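PDB 1TQY: actinorhodin polyketide putative beta-ketoacyl synthase 2, which probably acts as the chain length factor paired with a ketosynthase in making the polyketide chain of the antibiotic actinorhodin. Local coordinates for residues V16-P21 / D349-L354. Numbering follows the deposited sequence.
Sequences VGVVAP and DVVTAL. With NA (sodium ion), chain K.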
loop_
_atom_site.group_PDB
_atom_site.type_symbol
_atom_site.label_atom_id
_atom_site.label_comp_id
_atom_site.label_asym_id
_atom_site.label_seq_id
_atom_site.Cartn_x
_atom_site.Cartn_y
_atom_site.Cartn_z
ATOM N N VAL B 16 -20.015 9.571 -5.327
ATOM C CA VAL B 16 -19.162 8.774 -6.196
ATOM C C VAL B 16 -18.569 9.615 -7.319
ATOM O O VAL B 16 -19.139 10.627 -7.723
ATOM C CB VAL B 16 -19.939 7.565 -6.796
ATOM C CG1 VAL B 16 -20.637 6.790 -5.675
ATOM C CG2 VAL B 16 -20.941 8.034 -7.832
ATOM N N GLY B 17 -17.398 9.200 -7.789
ATOM C CA GLY B 17 -16.725 9.900 -8.867
ATOM C C GLY B 17 -16.132 8.874 -9.811
ATOM O O GLY B 17 -15.264 8.091 -9.412
ATOM N N VAL B 18 -16.587 8.848 -11.059
ATOM C CA VAL B 18 -16.055 7.853 -11.974
ATOM C C VAL B 18 -15.333 8.390 -13.194
ATOM O O VAL B 18 -15.763 9.351 -13.832
ATOM C CB VAL B 18 -17.151 6.860 -12.447
ATOM C CG1 VAL B 18 -18.046 6.463 -11.276
ATOM C CG2 VAL B 18 -17.946 7.441 -13.570
ATOM N N VAL B 19 -14.197 7.770 -13.484
ATOM C CA VAL B 19 -13.392 8.111 -14.643
ATOM C C VAL B 19 -13.158 6.779 -15.359
ATOM O O VAL B 19 -12.296 5.984 -14.968
ATOM C CB VAL B 19 -12.054 8.786 -14.210
ATOM C CG1 VAL B 19 -12.347 10.159 -13.596
ATOM C CG2 VAL B 19 -11.316 7.930 -13.187
ATOM N N ALA B 20 -13.947 6.534 -16.400
ATOM C CA ALA B 20 -13.862 5.276 -17.145
ATOM C C ALA B 20 -13.695 5.402 -18.654
ATOM O O ALA B 20 -14.107 6.393 -19.255
ATOM C CB ALA B 20 -15.091 4.428 -16.838
ATOM N N PRO B 21 -13.099 4.377 -19.287
ATOM C CA PRO B 21 -12.882 4.382 -20.738
ATOM C C PRO B 21 -14.162 4.588 -21.547
ATOM O O PRO B 21 -14.100 5.019 -22.694
ATOM C CB PRO B 21 -12.240 3.019 -21.000
ATOM C CG PRO B 21 -11.487 2.756 -19.724
ATOM C CD PRO B 21 -12.500 3.175 -18.679
ATOM N N ASP B 349 -16.648 -1.317 -9.821
ATOM C CA ASP B 349 -17.637 -2.387 -9.714
ATOM C C ASP B 349 -18.624 -2.022 -8.602
ATOM O O ASP B 349 -19.836 -2.190 -8.751
ATOM C CB ASP B 349 -16.938 -3.717 -9.399
ATOM C CG ASP B 349 -16.521 -4.481 -10.659
ATOM O OD1 ASP B 349 -16.486 -3.886 -11.767
ATOM O OD2 ASP B 349 -16.215 -5.690 -10.541
ATOM N N VAL B 350 -18.093 -1.515 -7.491
ATOM C CA VAL B 350 -18.923 -1.099 -6.369
ATOM C C VAL B 350 -19.895 0.002 -6.801
ATOM O O VAL B 350 -21.079 -0.034 -6.466
ATOM C CB VAL B 350 -18.056 -0.590 -5.198
ATOM C CG1 VAL B 350 -18.934 0.108 -4.156
ATOM C CG2 VAL B 350 -17.323 -1.780 -4.553
ATOM N N VAL B 351 -19.390 0.984 -7.541
ATOM C CA VAL B 351 -20.229 2.074 -8.024
ATOM C C VAL B 351 -21.314 1.521 -8.938
ATOM O O VAL B 351 -22.482 1.898 -8.844
ATOM C CB VAL B 351 -19.406 3.115 -8.820
ATOM C CG1 VAL B 351 -20.343 4.116 -9.498
ATOM C CG2 VAL B 351 -18.457 3.847 -7.894
ATOM N N THR B 352 -20.922 0.617 -9.828
ATOM C CA THR B 352 -21.865 0.027 -10.768
ATOM C C THR B 352 -22.948 -0.760 -10.027
ATOM O O THR B 352 -24.125 -0.692 -10.390
ATOM C CB THR B 352 -21.115 -0.861 -11.769
ATOM O OG1 THR B 352 -20.013 -0.117 -12.313
ATOM C CG2 THR B 352 -22.024 -1.275 -12.907
ATOM N N ALA B 353 -22.554 -1.473 -8.973
ATOM C CA ALA B 353 -23.501 -2.254 -8.170
ATOM C C ALA B 353 -24.487 -1.347 -7.428
ATOM O O ALA B 353 -25.701 -1.581 -7.454
ATOM C CB ALA B 353 -22.741 -3.123 -7.178
ATOM N N LEU B 354 -23.971 -0.303 -6.780
ATOM C CA LEU B 354 -24.829 0.630 -6.036
ATOM C C LEU B 354 -25.880 1.260 -6.952
ATOM O O LEU B 354 -27.030 1.468 -6.557
ATOM C CB LEU B 354 -23.979 1.729 -5.376
ATOM C CG LEU B 354 -23.142 1.236 -4.185
ATOM C CD1 LEU B 354 -22.057 2.239 -3.810
ATOM C CD2 LEU B 354 -24.076 0.975 -3.022
HETATM NA NA NA K . -12.628 5.299 -24.382
HETATM O O HOH W 1 -14.368 5.100 -25.930
HETATM O O HOH W 2 -10.830 4.356 -26.571
HETATM O O HOH W 3 -12.852 7.173 -24.004
#
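Val351 reaches from helix 345-359 to strand 11-20 and lays its two methyls against two valines of the strand. Its CG1 meets CG1 of Val18 at 3.7 Å, the two side chains slanting across each other, while CG2 rests more loosely on Val16, 4.2 Å from that residue's CB. The division follows from the rotamer: with CG1 anti to the backbone N (chi1 171°), the methyls spread apart, one for each valine. Val16 and Val18, two positions apart on the extended strand, both face the helix, and Gly17 between them has no side chain. Beta-branching suits the strand valines, whose short, stiff side chains give a firm apolar surface; Val351 holds the rotamer that a helix readily accommodates for valine, and its compact side chain lets the helix come close, the CA atoms of Val16 and Val351 being 7.0 Å apart. No hydrogen bond joins 16-21 to 349-354; the meeting is wholly apolar and buried. Past the strand end the chain changes role: the carbonyl oxygen of Pro21 binds a sodium ion at 2.3 Å, a site shared with Gln58 O and waters. At the flank of the helix, Thr352 hydrogen-bonds through OG1 to Tyr29, whose side chain in helix 26-34 also packs on Val18. In this thiolase-like ketosynthase fold, strand 11-20 pairs through Gly17 and Val19 with strand 238-246, whose Ala240 and Leu242 also touch Val351; Val350, Ala353 and Leu354 pack on Leu408 of strand 402-410, so helix 345-359 lies against all three strands.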